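Local coordinates for CRISPR-associated protein, Cse2 family (Meiothermus ruber, PDB 3WA8) that probably binds G-rich crRNA sequence and helps stabilise the R-loop, as the CasB (Cse2) component of a CRISPR interference complex, at residues Asp26-Met30 and Val41-Val45; Met30-Leu34 and Ala69-Ser74; Arg106-Ala112 and Ile158-Glu164; Arg129-Leu133 and Arg144-Met148. One frame throughout, in Å; residues are numbered along the deposited sequence.

Interaction 1: Asp26-Met30 and Val41-Val45; sequences DLARM and VVPLV
Val42 presents its two methyl groups to different members of helix 24-32. With CG1 anti to the backbone N (chi1 -179°), that methyl faces the carboxylate of Asp26, while CG2 turns to the next turn of the helix. Val42 CG2 rests on Arg29 CB at 3.5 Å, the two side chains sliding past each other in opposite directions, and it also meets Met30 CG at 4.1 Å, where the chains cross at about a right angle. A beta-branched residue suits this place because one short side chain can fill two directions. Met30, extended beyond CG, carries its methyl farther along: Met30 CE reaches Leu44 CD2 at 3.9 Å and Val45 CG2 at 4.2 Å, a flexible thioether lying over the branched residues of the opposite helix. The pairing joins two successive helices of this all-helical Cse2 fold, Val42 being the N-cap residue of helix 43-49 and Pro43 opening its first turn, where the lack of an amide hydrogen costs proline no helical hydrogen bond. The backbone N of Val42 is hydrogen-bonded to the hydroxyl of Tyr66, on helix 59-72. Asp26 crosses Leu44 nearly at a right angle, Asp26 OD2 lying 3.9 Å from Leu44 CD2. The same OD2 accepts a hydrogen bond from the backbone N of Thr23, just ahead of helix 24-32. On the exposed side, Arg29 bends at chi3 and brings NH1 to within 2.6 Å of Val41 O, obliquely to the guanidinium plane. The charge of Arg29 is paired with Glu40 through a salt bridge.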
loop_
_atom_site.group_PDB
_atom_site.type_symbol
_atom_site.label_atom_id
_atom_site.label_comp_id
_atom_site.label_asym_id
_atom_site.label_seq_id
_atom_site.Cartn_x
_atom_site.Cartn_y
_atom_site.Cartn_z
ATOM N N ASP A 26 -10.625 1.753 -17.097
ATOM C CA ASP A 26 -9.447 2.223 -16.376
ATOM C C ASP A 26 -8.931 1.131 -15.469
ATOM O O ASP A 26 -7.704 0.871 -15.428
ATOM C CB ASP A 26 -9.745 3.434 -15.521
ATOM C CG ASP A 26 -10.209 4.613 -16.331
ATOM O OD1 ASP A 26 -9.542 4.878 -17.369
ATOM O OD2 ASP A 26 -11.215 5.275 -15.929
ATOM N N LEU A 27 -9.850 0.465 -14.755
ATOM C CA LEU A 27 -9.431 -0.523 -13.752
ATOM C C LEU A 27 -8.716 -1.696 -14.438
ATOM O O LEU A 27 -7.693 -2.209 -13.933
ATOM C CB LEU A 27 -10.617 -0.967 -12.907
ATOM C CG LEU A 27 -11.361 0.182 -12.239
ATOM C CD1 LEU A 27 -12.733 -0.245 -11.802
ATOM C CD2 LEU A 27 -10.577 0.705 -11.059
ATOM N N ALA A 28 -9.223 -2.066 -15.619
ATOM C CA ALA A 28 -8.624 -3.132 -16.393
ATOM C C ALA A 28 -7.182 -2.776 -16.723
ATOM O O ALA A 28 -6.297 -3.592 -16.485
ATOM C CB ALA A 28 -9.430 -3.428 -17.646
ATOM N N ARG A 29 -6.954 -1.555 -17.221
ATOM C CA ARG A 29 -5.613 -1.077 -17.517
ATOM C C ARG A 29 -4.723 -1.035 -16.272
ATOM O O ARG A 29 -3.602 -1.602 -16.277
ATOM C CB ARG A 29 -5.658 0.293 -18.108
ATOM C CG ARG A 29 -6.099 0.319 -19.527
ATOM C CD ARG A 29 -5.701 1.645 -20.196
ATOM N NE ARG A 29 -5.307 1.282 -21.525
ATOM C CZ ARG A 29 -4.061 1.088 -21.912
ATOM N NH1 ARG A 29 -3.043 1.315 -21.097
ATOM N NH2 ARG A 29 -3.835 0.691 -23.143
ATOM N N MET A 30 -5.236 -0.396 -15.211
ATOM C CA MET A 30 -4.511 -0.291 -13.931
ATOM C C MET A 30 -4.056 -1.673 -13.460
ATOM O O MET A 30 -2.910 -1.845 -13.036
ATOM C CB MET A 30 -5.358 0.381 -12.849
ATOM C CG MET A 30 -5.670 1.867 -13.074
ATOM S SD MET A 30 -6.930 2.443 -11.878
ATOM C CE MET A 30 -7.327 4.069 -12.492
ATOM N N VAL A 41 -0.161 2.766 -19.833
ATOM C CA VAL A 41 -0.541 4.126 -19.548
ATOM C C VAL A 41 -2.041 4.264 -19.322
ATOM O O VAL A 41 -2.833 3.716 -20.092
ATOM C CB VAL A 41 -0.082 4.975 -20.710
ATOM C CG1 VAL A 41 -0.572 6.374 -20.583
ATOM C CG2 VAL A 41 1.423 4.909 -20.777
ATOM N N VAL A 42 -2.430 4.989 -18.272
ATOM C CA VAL A 42 -3.853 5.261 -18.008
ATOM C C VAL A 42 -4.143 6.769 -17.904
ATOM O O VAL A 42 -3.710 7.424 -16.928
ATOM C CB VAL A 42 -4.333 4.578 -16.695
ATOM C CG1 VAL A 42 -5.800 4.873 -16.476
ATOM C CG2 VAL A 42 -4.092 3.084 -16.712
ATOM N N PRO A 43 -4.904 7.331 -18.869
ATOM C CA PRO A 43 -5.060 8.799 -18.949
ATOM C C PRO A 43 -5.430 9.373 -17.606
ATOM O O PRO A 43 -4.805 10.319 -17.153
ATOM C CB PRO A 43 -6.205 8.988 -19.933
ATOM C CG PRO A 43 -6.126 7.824 -20.816
ATOM C CD PRO A 43 -5.675 6.654 -19.920
ATOM N N LEU A 44 -6.414 8.770 -16.956
ATOM C CA LEU A 44 -6.768 9.128 -15.587
ATOM C C LEU A 44 -5.565 9.426 -14.665
ATOM O O LEU A 44 -5.464 10.513 -14.058
ATOM C CB LEU A 44 -7.602 8.004 -14.971
ATOM C CG LEU A 44 -8.474 8.463 -13.802
ATOM C CD1 LEU A 44 -9.388 9.644 -14.228
ATOM C CD2 LEU A 44 -9.289 7.308 -13.254
ATOM N N VAL A 45 -4.662 8.456 -14.568
ATOM C CA VAL A 45 -3.487 8.566 -13.708
ATOM C C VAL A 45 -2.530 9.600 -14.246
ATOM O O VAL A 45 -2.103 10.486 -13.501
ATOM C CB VAL A 45 -2.783 7.227 -13.614
ATOM C CG1 VAL A 45 -1.431 7.380 -12.957
ATOM C CG2 VAL A 45 -3.691 6.223 -12.877
#

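Interaction 2: Met30-Leu34 and Ala69-Ser74; sequences MRRGL and AGLWAS
Apolar contact is centred on Gly70, whose CA lies 4.5 Å from the CA of Met30. A beta carbon there would run into Leu34 CD2 and Met30 O, which explains why glycine fits this crossing. Leu34 CD2 lies 3.5 Å from Gly70 CA, and the same methyl reaches Leu71 CD2. Small Ala69 and Ala73 also let helix 24-32 approach, Met30 CB meeting Ala73 CB at 3.9 Å. Were Leu34 cut back to an alanine, the surface of Gly70 would probably lose its cover and Leu71 one of its apolar neighbours. A Met-aromatic contact is made by Met30 SD, which approaches the Trp72 ring at its edge, 4.2 Å from CZ3.

The polar contacts are few. Bent at chi3, Arg31 offers NE to Ala73 O in a weak hydrogen bond of 3.4 Å, the acceptor lying at the edge of the guanidinium and in its plane. Within its own segment, Ser74 OG turns back to donate to Gly70 O at 2.9 Å, tilted 31° from the carbonyl plane; Ser74 OG also touches Arg31 CG at 3.6 Å.

Around this junction, Leu18 of helix 10-21 packs on Met30 and Trp72, whose NE1 is hydrogen-bonded to Glu80, and helix 141-154 meets Leu34 and Leu71.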
loop_
_atom_site.group_PDB
_atom_site.type_symbol
_atom_site.label_atom_id
_atom_site.label_comp_id
_atom_site.label_asym_id
_atom_site.label_seq_id
_atom_site.Cartn_x
_atom_site.Cartn_y
_atom_site.Cartn_z
ATOM N N MET A 30 -5.236 -0.396 -15.211
ATOM C CA MET A 30 -4.511 -0.291 -13.931
ATOM C C MET A 30 -4.056 -1.673 -13.460
ATOM O O MET A 30 -2.910 -1.845 -13.036
ATOM C CB MET A 30 -5.358 0.381 -12.849
ATOM C CG MET A 30 -5.670 1.867 -13.074
ATOM S SD MET A 30 -6.930 2.443 -11.878
ATOM C CE MET A 30 -7.327 4.069 -12.492
ATOM N N ARG A 31 -4.956 -2.658 -13.586
ATOM C CA ARG A 31 -4.680 -4.042 -13.206
ATOM C C ARG A 31 -3.594 -4.638 -14.084
ATOM O O ARG A 31 -2.638 -5.234 -13.584
ATOM C CB ARG A 31 -5.944 -4.874 -13.332
ATOM C CG ARG A 31 -6.658 -5.206 -12.048
ATOM C CD ARG A 31 -7.918 -5.950 -12.449
ATOM N NE ARG A 31 -9.094 -5.105 -12.367
ATOM C CZ ARG A 31 -10.066 -5.105 -13.261
ATOM N NH1 ARG A 31 -10.001 -5.865 -14.345
ATOM N NH2 ARG A 31 -11.118 -4.318 -13.094
ATOM N N ARG A 32 -3.759 -4.460 -15.395
ATOM C CA ARG A 32 -2.811 -4.931 -16.408
ATOM C C ARG A 32 -1.376 -4.392 -16.229
ATOM O O ARG A 32 -0.420 -5.129 -16.456
ATOM C CB ARG A 32 -3.325 -4.598 -17.805
ATOM C CG ARG A 32 -2.378 -5.035 -18.877
ATOM C CD ARG A 32 -3.074 -5.466 -20.153
ATOM N NE ARG A 32 -2.434 -6.687 -20.671
ATOM C CZ ARG A 32 -2.592 -7.137 -21.916
ATOM N NH1 ARG A 32 -3.372 -6.463 -22.764
ATOM N NH2 ARG A 32 -1.976 -8.257 -22.321
ATOM N N GLY A 33 -1.242 -3.125 -15.814
ATOM C CA GLY A 33 0.046 -2.515 -15.584
ATOM C C GLY A 33 0.821 -3.047 -14.388
ATOM O O GLY A 33 1.980 -2.709 -14.197
ATOM N N LEU A 34 0.198 -3.880 -13.563
ATOM C CA LEU A 34 0.866 -4.396 -12.340
ATOM C C LEU A 34 2.291 -4.964 -12.530
ATOM O O LEU A 34 3.153 -4.759 -11.675
ATOM C CB LEU A 34 -0.014 -5.426 -11.612
ATOM C CG LEU A 34 -1.127 -4.818 -10.776
ATOM C CD1 LEU A 34 -1.973 -5.886 -10.133
ATOM C CD2 LEU A 34 -0.525 -3.839 -9.729
ATOM N N ALA A 69 -2.347 2.246 -7.846
ATOM C CA ALA A 69 -3.542 2.178 -8.646
ATOM C C ALA A 69 -3.881 0.707 -8.935
ATOM O O ALA A 69 -5.010 0.240 -8.668
ATOM C CB ALA A 69 -3.343 2.941 -9.900
ATOM N N GLY A 70 -2.895 -0.040 -9.427
ATOM C CA GLY A 70 -3.126 -1.432 -9.796
ATOM C C GLY A 70 -3.591 -2.259 -8.623
ATOM O O GLY A 70 -4.548 -3.041 -8.745
ATOM N N LEU A 71 -2.932 -2.088 -7.474
ATOM C CA LEU A 71 -3.285 -2.903 -6.331
ATOM C C LEU A 71 -4.691 -2.542 -5.897
ATOM O O LEU A 71 -5.502 -3.417 -5.589
ATOM C CB LEU A 71 -2.314 -2.709 -5.180
ATOM C CG LEU A 71 -0.919 -3.265 -5.456
ATOM C CD1 LEU A 71 0.159 -2.758 -4.452
ATOM C CD2 LEU A 71 -0.982 -4.777 -5.555
ATOM N N TRP A 72 -4.979 -1.246 -5.905
ATOM C CA TRP A 72 -6.246 -0.772 -5.437
ATOM C C TRP A 72 -7.295 -1.338 -6.381
ATOM O O TRP A 72 -8.340 -1.827 -5.957
ATOM C CB TRP A 72 -6.255 0.755 -5.408
ATOM C CG TRP A 72 -7.608 1.302 -5.278
ATOM C CD1 TRP A 72 -8.344 1.373 -4.140
ATOM C CD2 TRP A 72 -8.439 1.817 -6.334
ATOM N NE1 TRP A 72 -9.595 1.889 -4.422
ATOM C CE2 TRP A 72 -9.670 2.176 -5.761
ATOM C CE3 TRP A 72 -8.262 1.999 -7.710
ATOM C CZ2 TRP A 72 -10.714 2.735 -6.508
ATOM C CZ3 TRP A 72 -9.314 2.556 -8.458
ATOM C CH2 TRP A 72 -10.516 2.913 -7.854
ATOM N N ALA A 73 -6.982 -1.302 -7.676
ATOM C CA ALA A 73 -7.895 -1.760 -8.725
ATOM C C ALA A 73 -8.117 -3.264 -8.620
ATOM O O ALA A 73 -8.984 -3.811 -9.275
ATOM C CB ALA A 73 -7.324 -1.400 -10.058
ATOM N N SER A 74 -7.329 -3.927 -7.780
ATOM C CA SER A 74 -7.426 -5.376 -7.611
ATOM C C SER A 74 -8.145 -5.749 -6.346
ATOM O O SER A 74 -8.438 -6.919 -6.121
ATOM C CB SER A 74 -6.042 -6.001 -7.542
ATOM O OG SER A 74 -5.380 -5.847 -8.765
#

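Interaction 3: Arg106-Ala112 and Ile158-Glu164; sequences RRTLGHA and IRIYWSE
Leu109 and Ala112, on the first turns of helix 109-119, pack against the isoleucines of the extended approach to helix 162-170. Leu109 CD1 meets Ile160 CG2 at 3.9 Å, the two side chains crossing at a slant, and Ala112 CB lies 4.0 Å from Ile158 CG2; the alanine is short enough to let the backbone of the other segment come close. In this all-helical Cse2 fold the contact joins the starts of two helices, with Thr108 and Tyr161 at their N-cap positions.

Outward from this centre stands Tyr161, its ring gripped on both faces. Arg107 CG sits over one face, 4.0 Å from the ring centroid in a CH-pi contact, and Arg159 CG lies over the opposite face. Of the Arg107 methylenes CG alone sits over the ring centre, and the chain, extended from CG to NE, carries the guanidinium to the margin, NH1 lying 3.3 Å from Tyr161 CD1 with the two planes 55° apart. A serine in place of Tyr161 would probably leave a gap between the aliphatic parts of the two arginines and cost Arg107 its CH-pi contact.

At the polar edge, Glu164 bends at chi2 to meet Arg107. Their salt bridge is loose: Arg107 NH1 to Glu164 OE2 is a weak hydrogen bond of 3.5 Å. Ser163 OG donates, also weakly, to Glu164 OE1, which would help fix the carboxylate's rotation. Outermost, a water accepts from Arg159 NH1 at 3.3 Å and, weakly, from Arg107 NH2 at 3.0 Å.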
loop_
_atom_site.group_PDB
_atom_site.type_symbol
_atom_site.label_atom_id
_atom_site.label_comp_id
_atom_site.label_asym_id
_atom_site.label_seq_id
_atom_site.Cartn_x
_atom_site.Cartn_y
_atom_site.Cartn_z
ATOM N N ARG A 106 -1.265 2.303 13.058
ATOM C CA ARG A 106 -2.376 1.483 12.547
ATOM C C ARG A 106 -2.582 1.730 11.067
ATOM O O ARG A 106 -2.912 0.827 10.295
ATOM C CB ARG A 106 -3.669 1.777 13.292
ATOM C CG ARG A 106 -3.585 1.591 14.803
ATOM C CD ARG A 106 -4.876 2.056 15.542
ATOM N NE ARG A 106 -4.719 1.832 16.982
ATOM C CZ ARG A 106 -4.987 0.679 17.602
ATOM N NH1 ARG A 106 -5.465 -0.362 16.914
ATOM N NH2 ARG A 106 -4.790 0.571 18.919
ATOM N N ARG A 107 -2.344 2.973 10.677
ATOM C CA ARG A 107 -2.546 3.403 9.309
ATOM C C ARG A 107 -1.444 2.978 8.329
ATOM O O ARG A 107 -1.573 3.205 7.127
ATOM C CB ARG A 107 -2.835 4.912 9.264
ATOM C CG ARG A 107 -4.282 5.243 9.647
ATOM C CD ARG A 107 -4.592 6.734 9.610
ATOM N NE ARG A 107 -6.034 7.007 9.719
ATOM C CZ ARG A 107 -6.893 7.010 8.692
ATOM N NH1 ARG A 107 -6.470 6.758 7.453
ATOM N NH2 ARG A 107 -8.187 7.273 8.902
ATOM N N THR A 108 -0.406 2.312 8.826
ATOM C CA THR A 108 0.715 1.873 7.986
ATOM C C THR A 108 0.629 0.394 7.604
ATOM O O THR A 108 0.001 -0.392 8.292
ATOM C CB THR A 108 2.059 2.067 8.704
ATOM O OG1 THR A 108 2.273 0.969 9.605
ATOM C CG2 THR A 108 2.111 3.379 9.458
ATOM N N LEU A 109 1.289 -0.003 6.530
ATOM C CA LEU A 109 1.135 -1.369 6.066
ATOM C C LEU A 109 1.679 -2.379 7.092
ATOM O O LEU A 109 1.239 -3.550 7.147
ATOM C CB LEU A 109 1.792 -1.563 4.707
ATOM C CG LEU A 109 1.149 -2.751 3.986
ATOM C CD1 LEU A 109 -0.266 -2.365 3.560
ATOM C CD2 LEU A 109 1.977 -3.274 2.799
ATOM N N GLY A 110 2.637 -1.925 7.896
ATOM C CA GLY A 110 3.139 -2.725 8.994
ATOM C C GLY A 110 1.969 -3.200 9.842
ATOM O O GLY A 110 1.839 -4.402 10.146
ATOM N N HIS A 111 1.080 -2.280 10.204
ATOM C CA HIS A 111 -0.063 -2.702 11.008
ATOM C C HIS A 111 -0.920 -3.744 10.264
ATOM O O HIS A 111 -1.346 -4.741 10.871
ATOM C CB HIS A 111 -0.883 -1.522 11.516
ATOM C CG HIS A 111 -2.172 -1.919 12.169
ATOM N ND1 HIS A 111 -2.261 -2.258 13.500
ATOM C CD2 HIS A 111 -3.428 -2.017 11.673
ATOM C CE1 HIS A 111 -3.514 -2.544 13.798
ATOM N NE2 HIS A 111 -4.241 -2.415 12.702
ATOM N N ALA A 112 -1.154 -3.535 8.963
ATOM C CA ALA A 112 -1.991 -4.471 8.202
ATOM C C ALA A 112 -1.334 -5.856 8.236
ATOM O O ALA A 112 -2.013 -6.867 8.490
ATOM C CB ALA A 112 -2.224 -3.996 6.783
ATOM N N ILE A 158 -9.205 -7.257 6.959
ATOM C CA ILE A 158 -8.086 -6.351 7.175
ATOM C C ILE A 158 -8.066 -5.191 6.195
ATOM O O ILE A 158 -8.018 -5.386 4.980
ATOM C CB ILE A 158 -6.761 -7.090 7.065
ATOM C CG1 ILE A 158 -6.664 -8.106 8.198
ATOM C CG2 ILE A 158 -5.584 -6.106 7.097
ATOM C CD1 ILE A 158 -5.498 -9.018 8.092
ATOM N N ARG A 159 -8.099 -3.980 6.732
ATOM C CA ARG A 159 -8.111 -2.775 5.920
ATOM C C ARG A 159 -6.703 -2.395 5.512
ATOM O O ARG A 159 -5.833 -2.423 6.345
ATOM C CB ARG A 159 -8.742 -1.630 6.717
ATOM C CG ARG A 159 -8.517 -0.260 6.113
ATOM C CD ARG A 159 -9.612 0.734 6.459
ATOM N NE ARG A 159 -9.337 2.029 5.840
ATOM C CZ ARG A 159 -9.848 3.185 6.254
ATOM N NH1 ARG A 159 -10.694 3.244 7.279
ATOM N NH2 ARG A 159 -9.513 4.296 5.631
ATOM N N ILE A 160 -6.489 -2.032 4.247
ATOM C CA ILE A 160 -5.208 -1.453 3.808
ATOM C C ILE A 160 -5.419 0.013 3.508
ATOM O O ILE A 160 -6.195 0.336 2.602
ATOM C CB ILE A 160 -4.681 -2.088 2.501
ATOM C CG1 ILE A 160 -4.098 -3.473 2.771
ATOM C CG2 ILE A 160 -3.616 -1.214 1.864
ATOM C CD1 ILE A 160 -3.982 -4.320 1.534
ATOM N N TYR A 161 -4.752 0.907 4.236
ATOM C CA TYR A 161 -4.916 2.324 3.947
ATOM C C TYR A 161 -4.094 2.731 2.717
ATOM O O TYR A 161 -2.889 2.999 2.804
ATOM C CB TYR A 161 -4.619 3.186 5.163
ATOM C CG TYR A 161 -5.399 2.792 6.387
ATOM C CD1 TYR A 161 -6.479 3.553 6.836
ATOM C CD2 TYR A 161 -5.056 1.670 7.128
ATOM C CE1 TYR A 161 -7.210 3.197 8.010
ATOM C CE2 TYR A 161 -5.778 1.301 8.294
ATOM C CZ TYR A 161 -6.845 2.066 8.712
ATOM O OH TYR A 161 -7.513 1.699 9.840
ATOM N N TRP A 162 -4.740 2.772 1.557
ATOM C CA TRP A 162 -4.022 3.092 0.330
ATOM C C TRP A 162 -3.306 4.437 0.304
ATOM O O TRP A 162 -2.158 4.509 -0.133
ATOM C CB TRP A 162 -4.923 2.949 -0.859
ATOM C CG TRP A 162 -5.542 1.619 -0.890
ATOM C CD1 TRP A 162 -6.789 1.298 -0.460
ATOM C CD2 TRP A 162 -4.946 0.399 -1.364
ATOM N NE1 TRP A 162 -7.025 -0.044 -0.659
ATOM C CE2 TRP A 162 -5.909 -0.624 -1.200
ATOM C CE3 TRP A 162 -3.701 0.077 -1.928
ATOM C CZ2 TRP A 162 -5.672 -1.949 -1.573
ATOM C CZ3 TRP A 162 -3.466 -1.243 -2.304
ATOM C CH2 TRP A 162 -4.456 -2.235 -2.126
ATOM N N SER A 163 -3.924 5.503 0.778
ATOM C CA SER A 163 -3.218 6.766 0.689
ATOM C C SER A 163 -1.929 6.737 1.522
ATOM O O SER A 163 -0.869 7.194 1.073
ATOM C CB SER A 163 -4.112 7.942 1.052
ATOM O OG SER A 163 -4.348 7.948 2.427
ATOM N N GLU A 164 -2.000 6.165 2.721
ATOM C CA GLU A 164 -0.780 6.033 3.515
ATOM C C GLU A 164 0.217 5.112 2.795
ATOM O O GLU A 164 1.421 5.394 2.797
ATOM C CB GLU A 164 -1.064 5.581 4.952
ATOM C CG GLU A 164 -1.344 6.720 5.949
ATOM C CD GLU A 164 -2.849 7.173 6.022
ATOM O OE1 GLU A 164 -3.647 6.849 5.094
ATOM O OE2 GLU A 164 -3.227 7.870 7.014
HETATM O O HOH W 1 -11.010 6.338 8.320
#

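Interaction 4: Arg129-Leu133 and Arg144-Met148; sequences RFIAL and RLRQM
Leu133 and Arg144 bring their CA atoms to 5.9 Å, whereas the CA atoms of Arg129 and Met148, at the other end of the contact, stand 7.7 Å apart. The two short helical segments run roughly antiparallel, 149° between their directions, with axes 10.1 Å apart at closest approach. They belong to a helical hairpin formed by the successive helices 124-135 and 141-154.

Where the backbones are closer, Leu133 is the inserted side chain. Its CG is anti to the backbone N (chi1 -175°), which carries CD1 across to Leu145 N at 3.6 Å and alongside Arg144 CB, while CD2 faces Met148 CG. At the wider end the longer, flexible Met148 spans the distance: bent at chi2 and chi3, it folds its methyl against the opposite helix, Met148 CE lying 3.6 Å from Phe130 CA and close to Arg129 CG. The CB of Phe130 also touches Met148 CE, while its ring stacks on Phe187, and Ile113 of helix 109-119 packs on Phe130, Leu133 and Met148.

Two arginines border the apolar strip. Arg144, extended from CG to NE, donates from NH1 to Ala132 O at 2.8 Å; the acceptor lies in the guanidinium plane, but the donor stands above the carbonyl plane. Arg129 bends at chi3, and its guanidinium crosses the Gln147 amide with planes 76° apart, NH2 lying 3.2 Å from OE1. The arrangement keeps methyls and the thioether inside and charge at the margin, and the guanidinium of Arg144, reaching the C-terminal end of helix 124-135, would probably be favoured by the partial negative charge there.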
loop_
_atom_site.group_PDB
_atom_site.type_symbol
_atom_site.label_atom_id
_atom_site.label_comp_id
_atom_site.label_asym_id
_atom_site.label_seq_id
_atom_site.Cartn_x
_atom_site.Cartn_y
_atom_site.Cartn_z
ATOM N N ARG A 129 8.346 -13.344 5.216
ATOM C CA ARG A 129 7.930 -12.636 4.025
ATOM C C ARG A 129 7.942 -11.140 4.314
ATOM O O ARG A 129 8.312 -10.344 3.442
ATOM C CB ARG A 129 6.564 -13.122 3.540
ATOM C CG ARG A 129 6.060 -12.393 2.305
ATOM C CD ARG A 129 5.037 -13.224 1.532
ATOM N NE ARG A 129 5.646 -13.996 0.456
ATOM C CZ ARG A 129 5.157 -15.138 -0.005
ATOM N NH1 ARG A 129 4.058 -15.655 0.531
ATOM N NH2 ARG A 129 5.775 -15.786 -0.989
ATOM N N PHE A 130 7.588 -10.782 5.547
ATOM C CA PHE A 130 7.543 -9.397 5.968
ATOM C C PHE A 130 8.935 -8.789 6.095
ATOM O O PHE A 130 9.179 -7.639 5.677
ATOM C CB PHE A 130 6.774 -9.270 7.284
ATOM C CG PHE A 130 6.884 -7.915 7.927
ATOM C CD1 PHE A 130 6.557 -6.762 7.223
ATOM C CD2 PHE A 130 7.301 -7.794 9.256
ATOM C CE1 PHE A 130 6.661 -5.502 7.823
ATOM C CE2 PHE A 130 7.417 -6.550 9.864
ATOM C CZ PHE A 130 7.081 -5.394 9.144
ATOM N N ILE A 131 9.845 -9.550 6.691
ATOM C CA ILE A 131 11.201 -9.075 6.825
ATOM C C ILE A 131 11.757 -8.917 5.420
ATOM O O ILE A 131 12.407 -7.929 5.109
ATOM C CB ILE A 131 12.039 -10.028 7.671
ATOM C CG1 ILE A 131 11.778 -9.763 9.151
ATOM C CG2 ILE A 131 13.480 -9.816 7.416
ATOM C CD1 ILE A 131 12.168 -10.917 10.069
ATOM N N ALA A 132 11.439 -9.865 4.555
ATOM C CA ALA A 132 11.963 -9.827 3.207
ATOM C C ALA A 132 11.462 -8.583 2.506
ATOM O O ALA A 132 12.197 -7.959 1.749
ATOM C CB ALA A 132 11.563 -11.048 2.449
ATOM N N LEU A 133 10.202 -8.231 2.761
ATOM C CA LEU A 133 9.616 -7.009 2.251
ATOM C C LEU A 133 10.400 -5.790 2.744
ATOM O O LEU A 133 10.762 -4.923 1.952
ATOM C CB LEU A 133 8.152 -6.920 2.662
ATOM C CG LEU A 133 7.346 -5.752 2.114
ATOM C CD1 LEU A 133 7.211 -5.815 0.636
ATOM C CD2 LEU A 133 6.003 -5.721 2.751
ATOM N N ARG A 144 7.415 -7.774 -4.262
ATOM C CA ARG A 144 7.152 -8.293 -2.947
ATOM C C ARG A 144 5.915 -7.688 -2.320
ATOM O O ARG A 144 5.150 -8.372 -1.633
ATOM C CB ARG A 144 8.352 -8.112 -2.071
ATOM C CG ARG A 144 9.494 -8.965 -2.524
ATOM C CD ARG A 144 10.729 -8.662 -1.737
ATOM N NE ARG A 144 11.888 -9.199 -2.423
ATOM C CZ ARG A 144 13.118 -9.223 -1.927
ATOM N NH1 ARG A 144 13.347 -8.728 -0.714
ATOM N NH2 ARG A 144 14.107 -9.743 -2.652
ATOM N N LEU A 145 5.692 -6.411 -2.590
ATOM C CA LEU A 145 4.504 -5.733 -2.074
ATOM C C LEU A 145 3.236 -6.345 -2.654
ATOM O O LEU A 145 2.199 -6.456 -1.980
ATOM C CB LEU A 145 4.560 -4.264 -2.428
ATOM C CG LEU A 145 3.370 -3.476 -1.944
ATOM C CD1 LEU A 145 3.535 -3.401 -0.461
ATOM C CD2 LEU A 145 3.352 -2.106 -2.553
ATOM N N ARG A 146 3.332 -6.768 -3.905
ATOM C CA ARG A 146 2.182 -7.255 -4.612
ATOM C C ARG A 146 1.816 -8.579 -4.023
ATOM O O ARG A 146 0.644 -8.856 -3.813
ATOM C CB ARG A 146 2.529 -7.402 -6.071
ATOM C CG ARG A 146 1.389 -7.604 -6.994
ATOM C CD ARG A 146 1.953 -7.357 -8.360
ATOM N NE ARG A 146 1.279 -8.106 -9.421
ATOM C CZ ARG A 146 1.915 -8.530 -10.508
ATOM N NH1 ARG A 146 3.227 -8.314 -10.640
ATOM N NH2 ARG A 146 1.254 -9.179 -11.458
ATOM N N GLN A 147 2.814 -9.399 -3.726
ATOM C CA GLN A 147 2.554 -10.672 -3.060
ATOM C C GLN A 147 1.935 -10.474 -1.668
ATOM O O GLN A 147 1.037 -11.226 -1.275
ATOM C CB GLN A 147 3.838 -11.455 -2.911
ATOM C CG GLN A 147 4.263 -12.284 -4.075
ATOM C CD GLN A 147 5.285 -13.334 -3.610
ATOM O OE1 GLN A 147 6.069 -13.086 -2.657
ATOM N NE2 GLN A 147 5.253 -14.533 -4.241
ATOM N N MET A 148 2.423 -9.481 -0.923
ATOM C CA MET A 148 2.004 -9.293 0.460
ATOM C C MET A 148 0.561 -8.795 0.544
ATOM O O MET A 148 -0.251 -9.361 1.315
ATOM C CB MET A 148 2.937 -8.342 1.207
ATOM C CG MET A 148 2.572 -8.182 2.668
ATOM S SD MET A 148 2.739 -9.734 3.595
ATOM C CE MET A 148 4.335 -9.434 4.328
#

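From the N terminus, helix 24-32 takes part in two contacts. Interaction 1 closes a short loop to helix 43-49, and interaction 2, starting from the same stretch and sharing Met30, closes a longer one to helix 59-72, joining the N-terminal helices. Further on, in series with these, interaction 3 closes a wide loop between residues 106-112 and 158-164, and interaction 4 closes a small hairpin within it. Interaction 2 meets both later contacts: Leu71 packs on Trp162 of interaction 3 and on Leu145 of interaction 4, while Leu109 and Leu145 connect interactions 3 and 4. Leu71 and Leu145 thus tie the N-terminal helices to the later ones.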